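Long-range contact in GH3 beta-N-acetylglucosaminidase (Paenibacillaceae, PDB 6K5J), which hydrolyses beta-linked N-acetylglucosamine residues, probably releasing them from the non-reducing ends of chitin-derived oligosaccharides, as a family 3 glycoside hydrolase: residues Gly95-Val99 with Ile120-Glu124. Sequence-based numbering, arbitrary orientation.
Sequences GVTVV and IIGSE
Glu-124 reaches out from helix 111-127 and takes hold of Thr-97 with both carboxylate oxygens, tying the loop that follows strand 79-81 to a helix of the TIM-barrel-like domain of family 3 glycoside hydrolases. Glu-124 OE1 accepts from Thr-97 N at 2.9 Å through its syn lone pair, the N-H...O angle being 154°. Glu-124 OE2 accepts from Thr-97 OG1 at 2.6 Å, also on the syn side, 17° out of the carboxylate plane. Thr-97 presents that hydroxyl because OG1 lies beside its own backbone N (chi1 -52°), so that the N-H and the hydroxyl of one residue meet the two oxygens side by side. Beyond CG the glutamate chain is extended, which carries the carboxylate across to the loop, and CB of Val-96 comes up to OE1. Lys-361, on helix 359-372, adds a salt bridge to OE2, which would be expected to keep the buried carboxylate ionised. With an alanine here in place of Glu-124, the Thr-97 N-H and hydroxyl would probably lose their acceptor, and Lys-361 this counter-charge.

One turn back along the helix the contact is apolar and closely packed: CG2 of Val-99 wedges between Ile-120 CG2, at 3.7 Å, and Ile-121 CG1, while its CG1 meets CD1 of Ile-121. Between this patch and the carboxylate, the Thr-97 carbonyl does not meet the helix directly; a single water makes the looser join there, donating to Thr-97 O at 2.7 Å and to Glu-124 OE1 at 2.6 Å.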
loop_
_atom_site.group_PDB
_atom_site.type_symbol
_atom_site.label_atom_id
_atom_site.label_comp_id
_atom_site.label_asym_id
_atom_site.label_seq_id
_atom_site.Cartn_x
_atom_site.Cartn_y
_atom_site.Cartn_z
ATOM N N GLY A 95 1.843 -8.665 16.193
ATOM C CA GLY A 95 0.638 -8.625 16.998
ATOM C C GLY A 95 -0.641 -8.315 16.256
ATOM O O GLY A 95 -1.675 -8.105 16.903
ATOM N N VAL A 96 -0.609 -8.257 14.925
ATOM C CA VAL A 96 -1.801 -8.034 14.120
ATOM C C VAL A 96 -1.825 -9.074 13.008
ATOM O O VAL A 96 -0.824 -9.734 12.720
ATOM C CB VAL A 96 -1.872 -6.605 13.530
ATOM C CG1 VAL A 96 -1.769 -5.573 14.649
ATOM C CG2 VAL A 96 -0.767 -6.390 12.506
ATOM N N THR A 97 -3.002 -9.229 12.402
ATOM C CA THR A 97 -3.169 -10.158 11.292
ATOM C C THR A 97 -2.471 -9.615 10.057
ATOM O O THR A 97 -2.682 -8.460 9.681
ATOM C CB THR A 97 -4.655 -10.351 10.987
ATOM O OG1 THR A 97 -5.349 -10.702 12.187
ATOM C CG2 THR A 97 -4.874 -11.441 9.945
ATOM N N VAL A 98 -1.673 -10.453 9.401
ATOM C CA VAL A 98 -1.109 -10.100 8.103
ATOM C C VAL A 98 -2.154 -10.486 7.060
ATOM O O VAL A 98 -2.455 -11.664 6.868
ATOM C CB VAL A 98 0.238 -10.791 7.858
ATOM C CG1 VAL A 98 0.796 -10.406 6.486
ATOM C CG2 VAL A 98 1.221 -10.391 8.939
ATOM N N VAL A 99 -2.739 -9.484 6.417
ATOM C CA VAL A 99 -3.890 -9.662 5.544
ATOM C C VAL A 99 -3.379 -9.701 4.104
ATOM O O VAL A 99 -2.436 -8.969 3.782
ATOM C CB VAL A 99 -4.892 -8.523 5.795
ATOM C CG1 VAL A 99 -5.899 -8.411 4.704
ATOM C CG2 VAL A 99 -5.563 -8.715 7.173
ATOM N N ILE A 120 -10.880 -6.730 8.674
ATOM C CA ILE A 120 -9.890 -7.157 9.659
ATOM C C ILE A 120 -8.860 -6.056 9.882
ATOM O O ILE A 120 -8.557 -5.688 11.025
ATOM C CB ILE A 120 -9.211 -8.466 9.225
ATOM C CG1 ILE A 120 -10.165 -9.651 9.377
ATOM C CG2 ILE A 120 -7.951 -8.693 10.054
ATOM C CD1 ILE A 120 -9.620 -10.920 8.715
ATOM N N ILE A 121 -8.289 -5.527 8.792
ATOM C CA ILE A 121 -7.321 -4.434 8.935
ATOM C C ILE A 121 -7.931 -3.287 9.732
ATOM O O ILE A 121 -7.314 -2.750 10.661
ATOM C CB ILE A 121 -6.840 -3.939 7.558
ATOM C CG1 ILE A 121 -5.916 -4.967 6.887
ATOM C CG2 ILE A 121 -6.101 -2.587 7.715
ATOM C CD1 ILE A 121 -5.647 -4.664 5.384
ATOM N N GLY A 122 -9.142 -2.874 9.354
ATOM C CA GLY A 122 -9.740 -1.704 9.978
ATOM C C GLY A 122 -10.115 -1.937 11.429
ATOM O O GLY A 122 -9.993 -1.037 12.265
ATOM N N SER A 123 -10.592 -3.143 11.746
ATOM C CA SER A 123 -10.930 -3.474 13.127
ATOM C C SER A 123 -9.700 -3.404 14.007
ATOM O O SER A 123 -9.747 -2.881 15.127
ATOM C CB SER A 123 -11.526 -4.883 13.203
ATOM O OG SER A 123 -12.849 -4.876 12.715
ATOM N N GLU A 124 -8.593 -3.954 13.520
ATOM C CA GLU A 124 -7.371 -3.950 14.305
ATOM C C GLU A 124 -6.786 -2.542 14.398
ATOM O O GLU A 124 -6.319 -2.133 15.467
ATOM C CB GLU A 124 -6.393 -4.963 13.708
ATOM C CG GLU A 124 -7.010 -6.385 13.700
ATOM C CD GLU A 124 -6.049 -7.492 13.277
ATOM O OE1 GLU A 124 -5.000 -7.179 12.689
ATOM O OE2 GLU A 124 -6.362 -8.685 13.514
HETATM O O HOH W 1 -4.348 -6.397 10.270
#